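Local structure of prolyl endopeptidase (2BKL) at residues T448-Y453 and V477-N482; N504-F509 and G535-G540; A528-S533 and A552-V557. The protein probably hydrolyses oligopeptides after proline and, much less readily, after alanine, as a serine endopeptidase of the prolyl oligopeptidase family. One frame throughout, in Å; residues are numbered along the deposited sequence.

How the interactions relate
Two of the contacts lie within the central sheet of the peptidase domain and the third packs on one of its faces. Interactions 1 and 3 join edge to edge within that sheet, where T448 O lies 2.8 Å from A528 N and L450 N 2.8 Å from A528 O; their centres are about 11 Å apart. Interaction 2 packs helices on the face that carries L450 and I529, with L450 CG 3.6 Å from F509 CE1 and F509 CE2 3.6 Å from I529 CG2. Residues 528-533 lead straight into the helix holding 535-540. The C-terminal ends of 448-453 and 528-533 converge on ZAH: S533 is bonded to it covalently, and Y453 hydrogen-bonds to it.

Interaction 1. Residues T448-Y453 and V477-N482; sequences TLLYGY and VYAVAN. With ZAH (N-[(benzyloxy)carbonyl]-L-alanyl-L-proline), chain C.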
loop_
_atom_site.group_PDB
_atom_site.type_symbol
_atom_site.label_atom_id
_atom_site.label_comp_id
_atom_site.label_asym_id
_atom_site.label_seq_id
_atom_site.Cartn_x
_atom_site.Cartn_y
_atom_site.Cartn_z
ATOM N N THR A 448 12.788 10.229 -18.636
ATOM C CA THR A 448 11.550 9.536 -18.348
ATOM C C THR A 448 11.699 8.687 -17.115
ATOM O O THR A 448 12.725 8.073 -16.919
ATOM C CB THR A 448 11.191 8.681 -19.583
ATOM O OG1 THR A 448 10.940 9.560 -20.685
ATOM C CG2 THR A 448 9.913 7.852 -19.404
ATOM N N LEU A 449 10.666 8.683 -16.293
ATOM C CA LEU A 449 10.611 7.883 -15.080
ATOM C C LEU A 449 9.396 6.965 -15.190
ATOM O O LEU A 449 8.270 7.434 -15.293
ATOM C CB LEU A 449 10.481 8.773 -13.859
ATOM C CG LEU A 449 10.368 8.110 -12.489
ATOM C CD1 LEU A 449 11.555 7.298 -12.173
ATOM C CD2 LEU A 449 10.188 9.217 -11.450
ATOM N N LEU A 450 9.634 5.673 -15.165
ATOM C CA LEU A 450 8.629 4.631 -15.362
ATOM C C LEU A 450 8.462 3.886 -14.035
ATOM O O LEU A 450 9.438 3.354 -13.483
ATOM C CB LEU A 450 9.073 3.665 -16.472
ATOM C CG LEU A 450 8.312 2.342 -16.585
ATOM C CD1 LEU A 450 6.816 2.578 -16.899
ATOM C CD2 LEU A 450 8.954 1.456 -17.601
ATOM N N TYR A 451 7.239 3.885 -13.549
ATOM C CA TYR A 451 6.867 3.330 -12.256
ATOM C C TYR A 451 5.945 2.121 -12.439
ATOM O O TYR A 451 5.057 2.105 -13.300
ATOM C CB TYR A 451 6.125 4.421 -11.477
ATOM C CG TYR A 451 5.573 4.085 -10.113
ATOM C CD1 TYR A 451 6.378 3.526 -9.156
ATOM C CD2 TYR A 451 4.284 4.455 -9.759
ATOM C CE1 TYR A 451 5.899 3.262 -7.863
ATOM C CE2 TYR A 451 3.794 4.212 -8.476
ATOM C CZ TYR A 451 4.615 3.561 -7.561
ATOM O OH TYR A 451 4.193 3.257 -6.260
ATOM N N GLY A 452 6.138 1.122 -11.592
ATOM C CA GLY A 452 5.271 -0.036 -11.565
ATOM C C GLY A 452 5.313 -0.729 -10.218
ATOM O O GLY A 452 6.122 -0.405 -9.366
ATOM N N TYR A 453 4.389 -1.667 -10.028
ATOM C CA TYR A 453 4.336 -2.484 -8.817
ATOM C C TYR A 453 4.145 -3.928 -9.237
ATOM O O TYR A 453 5.115 -4.665 -9.304
ATOM C CB TYR A 453 3.250 -1.976 -7.878
ATOM C CG TYR A 453 3.158 -2.672 -6.530
ATOM C CD1 TYR A 453 4.029 -2.364 -5.506
ATOM C CD2 TYR A 453 2.175 -3.598 -6.263
ATOM C CE1 TYR A 453 3.899 -2.962 -4.261
ATOM C CE2 TYR A 453 2.058 -4.224 -5.023
ATOM C CZ TYR A 453 2.925 -3.907 -4.041
ATOM O OH TYR A 453 2.776 -4.505 -2.801
ATOM N N VAL A 477 9.047 12.948 -18.587
ATOM C CA VAL A 477 7.852 12.118 -18.757
ATOM C C VAL A 477 7.758 11.214 -17.552
ATOM O O VAL A 477 8.770 10.675 -17.091
ATOM C CB VAL A 477 7.971 11.288 -20.032
ATOM C CG1 VAL A 477 6.834 10.239 -20.183
ATOM C CG2 VAL A 477 8.063 12.218 -21.271
ATOM N N TYR A 478 6.553 11.079 -17.041
ATOM C CA TYR A 478 6.254 10.145 -15.944
ATOM C C TYR A 478 5.280 9.126 -16.464
ATOM O O TYR A 478 4.220 9.485 -16.994
ATOM C CB TYR A 478 5.641 10.883 -14.760
ATOM C CG TYR A 478 5.264 10.013 -13.579
ATOM C CD1 TYR A 478 6.224 9.317 -12.875
ATOM C CD2 TYR A 478 3.950 9.939 -13.151
ATOM C CE1 TYR A 478 5.877 8.530 -11.767
ATOM C CE2 TYR A 478 3.595 9.174 -12.054
ATOM C CZ TYR A 478 4.564 8.473 -11.381
ATOM O OH TYR A 478 4.233 7.693 -10.258
ATOM N N ALA A 479 5.604 7.840 -16.328
ATOM C CA ALA A 479 4.760 6.771 -16.846
ATOM C C ALA A 479 4.489 5.770 -15.753
ATOM O O ALA A 479 5.380 5.475 -14.950
ATOM C CB ALA A 479 5.448 6.085 -18.030
ATOM N N VAL A 480 3.269 5.249 -15.712
ATOM C CA VAL A 480 2.830 4.287 -14.701
ATOM C C VAL A 480 2.154 3.115 -15.440
ATOM O O VAL A 480 1.126 3.302 -16.085
ATOM C CB VAL A 480 1.844 4.935 -13.681
ATOM C CG1 VAL A 480 1.473 3.923 -12.607
ATOM C CG2 VAL A 480 2.463 6.197 -13.063
ATOM N N ALA A 481 2.745 1.926 -15.351
ATOM C CA ALA A 481 2.230 0.753 -16.057
ATOM C C ALA A 481 1.329 -0.068 -15.172
ATOM O O ALA A 481 1.672 -0.307 -13.992
ATOM C CB ALA A 481 3.369 -0.080 -16.590
ATOM N N ASN A 482 0.214 -0.547 -15.711
ATOM C CA ASN A 482 -0.755 -1.371 -14.990
ATOM C C ASN A 482 -0.451 -2.846 -15.254
ATOM O O ASN A 482 -1.236 -3.596 -15.846
ATOM C CB ASN A 482 -2.181 -1.021 -15.423
ATOM C CG ASN A 482 -2.568 0.377 -15.064
ATOM O OD1 ASN A 482 -2.562 1.262 -15.910
ATOM N ND2 ASN A 482 -2.930 0.585 -13.809
HETATM C C1 ZAH C . 5.484 -4.308 -0.158
HETATM O O2 ZAH C . 5.073 -4.597 -1.475
HETATM C C3 ZAH C . 5.276 -5.493 0.814
HETATM C C4 ZAH C . 6.122 -6.708 0.420
HETATM C C5 ZAH C . 5.247 -7.571 -0.480
HETATM C C6 ZAH C . 3.816 -7.246 -0.142
HETATM N N7 ZAH C . 3.928 -6.100 0.752
HETATM C C8 ZAH C . 2.879 -5.575 1.381
HETATM O O9 ZAH C . 3.099 -4.583 2.225
HETATM C C10 ZAH C . 1.499 -6.268 1.382
HETATM C C11 ZAH C . 0.839 -5.769 0.096
HETATM N N14 ZAH C . 0.690 -5.863 2.504
HETATM C C15 ZAH C . 0.927 -6.312 3.714
HETATM O O16 ZAH C . 1.847 -7.213 3.943
HETATM O O17 ZAH C . 0.118 -5.817 4.789
HETATM C C18 ZAH C . 0.554 -6.241 6.105
HETATM C C19 ZAH C . -0.149 -5.461 7.221
HETATM C C20 ZAH C . -1.531 -5.615 7.397
HETATM C C21 ZAH C . -2.185 -4.902 8.402
HETATM C C22 ZAH C . -1.455 -4.057 9.241
HETATM C C23 ZAH C . -0.072 -3.920 9.086
HETATM C C24 ZAH C . 0.579 -4.621 8.072
HETATM O O HOH W 1 2.064 -2.019 -11.851
#
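L449 and Y451 alone supply the inner edge of strand 448-451 that bonds to strand 477-481, each giving its N-H and receiving at its carbonyl. L449 N donates to V477 O at 2.9 Å, and L449 O takes the N-H of A479. Two residues on, Y451 N reaches A479 O at 2.8 Å and Y451 O accepts from A481 N at 3.1 Å. All four bonds are close to straight, with angles at hydrogen of 164-165°. V477 O has a second donor in W471 NE1. The other edge of strand 448-451 is satisfied too, through the backbone groups of T448 and L450, which pair with R526, A528 and Y530.

Beyond A481 the strands part and water takes over: one molecule accepts from Y453 N at 3.0 Å and donates to A481 O at 2.8 Å. T448 OG1, although packed beside V477 CB, has its hydrogen-bond partner in A446 O. On the sheet face bearing L449, Y451, Y478 and V480, the two tyrosines extend side by side in the same direction; with Y451 CG anti to its N (chi1 177°), Y451 CD2 comes to rest 3.3 Å from Y478 OH and also meets V480 CG1. L450 CD1 covers A479 CB on the opposite face.

Past the strand end, Y453 OH donates to ZAH O2 at 2.7 Å, the ligand oxygen lying near the plane of the phenol ring. N534 N also hydrogen-bonds to the ligand, consistent with the tyrosine hydroxyl and backbone amide that form the oxyanion hole in prolyl oligopeptidases. The parallel pair itself belongs to a beta-alpha-beta unit, with helix 469-473 in the connection, of the alpha/beta-hydrolase sheet.

Interaction 2. Residues N504-F509 and G535-G540; sequences NVFDDF and GGLLVG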
loop_
_atom_site.group_PDB
_atom_site.type_symbol
_atom_site.label_atom_id
_atom_site.label_comp_id
_atom_site.label_asym_id
_atom_site.label_seq_id
_atom_site.Cartn_x
_atom_site.Cartn_y
_atom_site.Cartn_z
ATOM N N ASN A 504 5.722 -12.949 -15.774
ATOM C CA ASN A 504 4.885 -12.114 -16.644
ATOM C C ASN A 504 4.884 -10.639 -16.233
ATOM O O ASN A 504 4.792 -9.752 -17.069
ATOM C CB ASN A 504 3.451 -12.586 -16.633
ATOM C CG ASN A 504 3.221 -13.918 -17.348
ATOM O OD1 ASN A 504 3.990 -14.345 -18.207
ATOM N ND2 ASN A 504 2.118 -14.572 -17.005
ATOM N N VAL A 505 4.983 -10.356 -14.935
ATOM C CA VAL A 505 4.986 -8.997 -14.444
ATOM C C VAL A 505 6.225 -8.293 -14.976
ATOM O O VAL A 505 6.163 -7.155 -15.456
ATOM C CB VAL A 505 5.045 -8.971 -12.912
ATOM C CG1 VAL A 505 5.065 -7.576 -12.389
ATOM C CG2 VAL A 505 3.869 -9.728 -12.343
ATOM N N PHE A 506 7.364 -8.960 -14.866
ATOM C CA PHE A 506 8.613 -8.419 -15.325
ATOM C C PHE A 506 8.617 -8.244 -16.828
ATOM O O PHE A 506 9.039 -7.193 -17.330
ATOM C CB PHE A 506 9.799 -9.272 -14.841
ATOM C CG PHE A 506 9.750 -9.634 -13.356
ATOM C CD1 PHE A 506 9.255 -8.754 -12.425
ATOM C CD2 PHE A 506 10.195 -10.875 -12.921
ATOM C CE1 PHE A 506 9.231 -9.081 -11.088
ATOM C CE2 PHE A 506 10.156 -11.212 -11.555
ATOM C CZ PHE A 506 9.690 -10.314 -10.661
ATOM N N ASP A 507 8.064 -9.222 -17.538
ATOM C CA ASP A 507 7.926 -9.091 -18.995
ATOM C C ASP A 507 7.037 -7.906 -19.396
ATOM O O ASP A 507 7.363 -7.163 -20.317
ATOM C CB ASP A 507 7.424 -10.367 -19.611
ATOM C CG ASP A 507 8.396 -11.503 -19.521
ATOM O OD1 ASP A 507 9.620 -11.286 -19.336
ATOM O OD2 ASP A 507 7.971 -12.649 -19.645
ATOM N N ASP A 508 5.939 -7.692 -18.683
ATOM C CA ASP A 508 5.104 -6.521 -18.914
ATOM C C ASP A 508 5.884 -5.239 -18.700
ATOM O O ASP A 508 5.700 -4.285 -19.428
ATOM C CB ASP A 508 3.878 -6.519 -18.000
ATOM C CG ASP A 508 2.881 -7.606 -18.304
ATOM O OD1 ASP A 508 2.982 -8.327 -19.333
ATOM O OD2 ASP A 508 1.959 -7.818 -17.476
ATOM N N PHE A 509 6.776 -5.196 -17.710
ATOM C CA PHE A 509 7.531 -3.972 -17.429
ATOM C C PHE A 509 8.616 -3.735 -18.460
ATOM O O PHE A 509 8.788 -2.596 -18.905
ATOM C CB PHE A 509 8.137 -4.073 -16.028
ATOM C CG PHE A 509 8.491 -2.748 -15.383
ATOM C CD1 PHE A 509 7.559 -1.752 -15.190
ATOM C CD2 PHE A 509 9.771 -2.513 -14.948
ATOM C CE1 PHE A 509 7.883 -0.573 -14.537
ATOM C CE2 PHE A 509 10.098 -1.325 -14.296
ATOM C CZ PHE A 509 9.140 -0.358 -14.100
ATOM N N GLY A 535 7.466 -3.640 -5.627
ATOM C CA GLY A 535 7.968 -2.830 -6.740
ATOM C C GLY A 535 9.493 -2.739 -6.737
ATOM O O GLY A 535 10.125 -2.458 -7.749
ATOM N N GLY A 536 10.089 -2.894 -5.557
ATOM C CA GLY A 536 11.530 -2.956 -5.450
ATOM C C GLY A 536 12.041 -4.232 -6.084
ATOM O O GLY A 536 13.019 -4.233 -6.783
ATOM N N LEU A 537 11.344 -5.353 -5.819
ATOM C CA LEU A 537 11.595 -6.614 -6.497
ATOM C C LEU A 537 11.495 -6.403 -8.015
ATOM O O LEU A 537 12.360 -6.839 -8.770
ATOM C CB LEU A 537 10.584 -7.661 -6.018
ATOM C CG LEU A 537 10.508 -8.942 -6.826
ATOM C CD1 LEU A 537 11.844 -9.666 -6.831
ATOM C CD2 LEU A 537 9.437 -9.820 -6.277
ATOM N N LEU A 538 10.415 -5.731 -8.438
ATOM C CA LEU A 538 10.206 -5.438 -9.857
ATOM C C LEU A 538 11.408 -4.804 -10.510
ATOM O O LEU A 538 11.901 -5.282 -11.535
ATOM C CB LEU A 538 9.004 -4.529 -10.039
ATOM C CG LEU A 538 8.816 -3.955 -11.443
ATOM C CD1 LEU A 538 8.493 -5.063 -12.431
ATOM C CD2 LEU A 538 7.702 -2.933 -11.385
ATOM N N VAL A 539 11.908 -3.720 -9.934
ATOM C CA VAL A 539 13.018 -3.002 -10.582
ATOM C C VAL A 539 14.347 -3.743 -10.449
ATOM O O VAL A 539 15.205 -3.629 -11.325
ATOM C CB VAL A 539 13.114 -1.495 -10.195
ATOM C CG1 VAL A 539 11.843 -0.802 -10.568
ATOM C CG2 VAL A 539 13.447 -1.290 -8.733
ATOM N N GLY A 540 14.534 -4.494 -9.367
ATOM C CA GLY A 540 15.685 -5.366 -9.264
ATOM C C GLY A 540 15.719 -6.461 -10.302
ATOM O O GLY A 540 16.787 -6.757 -10.884
#
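F509 and L538 meet because both send CG away from their own backbone N, F509 with chi1 -158° and L538 with chi1 170°, so that ring and isobutyl group project into the gap between the two helices and cross at about a right angle. L538 CD2 then sits 3.8 Å from the centroid of the F509 ring, almost exactly on the ring normal, in a CH-pi contact that approaches every ring carbon about equally. The second methyl, L538 CD1, lies 3.7 Å from F509 CB and 3.8 Å from F506 CD1, where it meets the edge of the F506 ring in its plane. One leucine is thus held between the face of one phenylalanine and the edge of another.

V505 CG1 lies farther out, 4.3 Å from L538 CD1. F506 CZ reaches L537 CG, while F509 CE2 touches V539 CG1 at 4.1 Å. Replacing F509 by an alanine would probably leave L538 CD2 without its aromatic partner and open a gap between the helices and the sheet, since the ring also rests on I529.

No hydrogen bond links the segments; the axes of the two short helical segments pass 10.1 Å apart at 65°. V539 likewise touches I529 of the central sheet. Helix packing of this kind on one face of the central sheet, with helix 534-545 following what is probably the nucleophile elbow, belongs to the alpha/beta-hydrolase fold.

Interaction 3. Residues A528-S533 and A552-V557; sequences AIYGGS and AVVCAV. With ZAH (N-[(benzyloxy)carbonyl]-L-alanyl-L-proline), chain C.
Residues 528-532 and 552-556 run parallel, 9° apart in direction, and five backbone bonds join the segments: I529 N to A552 O, V554 N to I529 O, G531 N to V554 O, A556 N to G531 O and finally S533 N to A556 O at 2.9 Å. On the face bearing Y530, V554 and A556, the tyrosine ring is swung along the strand, CG anti to the backbone N (chi1 178°). It runs at a slant beside V554, with Y530 CD2 a tight 3.4 Å from V554 CG1, and carries Y530 OH to within 3.5 Å of A556 CB. Glycine suits position 532, where a CB would crowd A556 CB. On the reverse face I529 lies alongside V553, its CG1 3.8 Å from V553 CG2.

S533 has the strained backbone (phi 70°) of a nucleophile elbow, consistent with the GxSxG pattern. It occupies the N-cap position of the next helix without a side-chain capping bond; S533 OG is instead covalently joined to ZAH C1 at 1.5 Å. H651 touches S533, and V557 lies against both H651 and D616, probably the other triad members.

Strand 527-532 is flanked in the sheet by 448-451, and strand 552-556 by 607-613. Helix 657-674 covers the Y530 face through L667 and F670, while helix 534-545, the connection of this beta-alpha-beta unit, packs V539 against I529, V553 and C555.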
loop_
_atom_site.group_PDB
_atom_site.type_symbol
_atom_site.label_atom_id
_atom_site.label_comp_id
_atom_site.label_asym_id
_atom_site.label_seq_id
_atom_site.Cartn_x
_atom_site.Cartn_y
_atom_site.Cartn_z
ATOM N N ALA A 528 14.641 6.071 -16.524
ATOM C CA ALA A 528 14.760 5.545 -15.153
ATOM C C ALA A 528 13.512 4.742 -14.795
ATOM O O ALA A 528 12.401 5.029 -15.255
ATOM C CB ALA A 528 14.938 6.684 -14.175
ATOM N N ILE A 529 13.704 3.745 -13.942
ATOM C CA ILE A 529 12.610 2.992 -13.348
ATOM C C ILE A 529 12.625 3.121 -11.853
ATOM O O ILE A 529 13.679 3.232 -11.229
ATOM C CB ILE A 529 12.622 1.527 -13.780
ATOM C CG1 ILE A 529 13.962 0.823 -13.509
ATOM C CG2 ILE A 529 12.200 1.415 -15.239
ATOM C CD1 ILE A 529 13.946 -0.649 -13.777
ATOM N N TYR A 530 11.432 3.110 -11.271
ATOM C CA TYR A 530 11.216 3.247 -9.836
ATOM C C TYR A 530 10.209 2.205 -9.378
ATOM O O TYR A 530 9.176 2.011 -10.013
ATOM C CB TYR A 530 10.674 4.649 -9.432
ATOM C CG TYR A 530 10.403 4.770 -7.918
ATOM C CD1 TYR A 530 9.253 4.207 -7.337
ATOM C CD2 TYR A 530 11.304 5.336 -7.066
ATOM C CE1 TYR A 530 9.022 4.262 -5.969
ATOM C CE2 TYR A 530 11.060 5.420 -5.694
ATOM C CZ TYR A 530 9.942 4.864 -5.159
ATOM O OH TYR A 530 9.731 4.960 -3.783
ATOM N N GLY A 531 10.511 1.571 -8.250
ATOM C CA GLY A 531 9.525 0.764 -7.570
ATOM C C GLY A 531 9.876 0.595 -6.121
ATOM O O GLY A 531 11.039 0.647 -5.772
ATOM N N GLY A 532 8.867 0.343 -5.299
ATOM C CA GLY A 532 9.098 0.043 -3.880
ATOM C C GLY A 532 8.451 -1.257 -3.372
ATOM O O GLY A 532 7.320 -1.531 -3.848
ATOM N N SER A 533 9.140 -2.014 -2.456
ATOM C CA SER A 533 8.617 -3.225 -1.797
ATOM C C SER A 533 8.491 -4.416 -2.810
ATOM O O SER A 533 9.642 -4.957 -3.339
ATOM C CB SER A 533 7.288 -2.876 -1.091
ATOM O OG SER A 533 6.889 -3.939 -0.211
ATOM N N ALA A 552 18.800 4.268 -15.310
ATOM C CA ALA A 552 18.878 4.382 -13.855
ATOM C C ALA A 552 17.738 3.622 -13.199
ATOM O O ALA A 552 16.673 3.400 -13.809
ATOM C CB ALA A 552 18.875 5.824 -13.449
ATOM N N VAL A 553 17.968 3.240 -11.950
ATOM C CA VAL A 553 17.007 2.470 -11.161
ATOM C C VAL A 553 16.958 3.080 -9.780
ATOM O O VAL A 553 18.014 3.294 -9.143
ATOM C CB VAL A 553 17.453 1.020 -11.037
ATOM C CG1 VAL A 553 16.569 0.204 -10.096
ATOM C CG2 VAL A 553 17.554 0.335 -12.391
ATOM N N VAL A 554 15.760 3.340 -9.301
ATOM C CA VAL A 554 15.503 3.734 -7.921
ATOM C C VAL A 554 14.691 2.606 -7.286
ATOM O O VAL A 554 13.589 2.299 -7.743
ATOM C CB VAL A 554 14.759 5.078 -7.807
ATOM C CG1 VAL A 554 14.616 5.464 -6.328
ATOM C CG2 VAL A 554 15.494 6.173 -8.577
ATOM N N CYS A 555 15.241 2.005 -6.223
ATOM C CA CYS A 555 14.708 0.746 -5.669
ATOM C C CYS A 555 14.475 1.014 -4.201
ATOM O O CYS A 555 15.431 1.206 -3.450
ATOM C CB CYS A 555 15.729 -0.373 -5.910
ATOM S SG CYS A 555 15.292 -1.968 -5.242
ATOM N N ALA A 556 13.225 1.061 -3.767
ATOM C CA ALA A 556 12.855 1.408 -2.395
ATOM C C ALA A 556 12.389 0.207 -1.603
ATOM O O ALA A 556 11.671 -0.671 -2.108
ATOM C CB ALA A 556 11.759 2.480 -2.376
ATOM N N VAL A 557 12.807 0.200 -0.337
ATOM C CA VAL A 557 12.428 -0.799 0.678
ATOM C C VAL A 557 12.114 -2.162 0.065
ATOM O O VAL A 557 11.000 -2.675 0.206
ATOM C CB VAL A 557 11.313 -0.282 1.591
ATOM C CG1 VAL A 557 11.877 0.784 2.546
ATOM C CG2 VAL A 557 10.141 0.228 0.837
HETATM C C1 ZAH C . 5.484 -4.308 -0.158
HETATM O O2 ZAH C . 5.073 -4.597 -1.475
HETATM C C3 ZAH C . 5.276 -5.493 0.814
HETATM C C4 ZAH C . 6.122 -6.708 0.420
HETATM C C5 ZAH C . 5.247 -7.571 -0.480
HETATM C C6 ZAH C . 3.816 -7.246 -0.142
HETATM N N7 ZAH C . 3.928 -6.100 0.752
HETATM C C8 ZAH C . 2.879 -5.575 1.381
HETATM O O9 ZAH C . 3.099 -4.583 2.225
HETATM C C10 ZAH C . 1.499 -6.268 1.382
HETATM C C11 ZAH C . 0.839 -5.769 0.096
HETATM N N14 ZAH C . 0.690 -5.863 2.504
HETATM C C15 ZAH C . 0.927 -6.312 3.714
HETATM O O16 ZAH C . 1.847 -7.213 3.943
HETATM O O17 ZAH C . 0.118 -5.817 4.789
HETATM C C18 ZAH C . 0.554 -6.241 6.105
HETATM C C19 ZAH C . -0.149 -5.461 7.221
HETATM C C20 ZAH C . -1.531 -5.615 7.397
HETATM C C21 ZAH C . -2.185 -4.902 8.402
HETATM C C22 ZAH C . -1.455 -4.057 9.241
HETATM C C23 ZAH C . -0.072 -3.920 9.086
HETATM C C24 ZAH C . 0.579 -4.621 8.072
#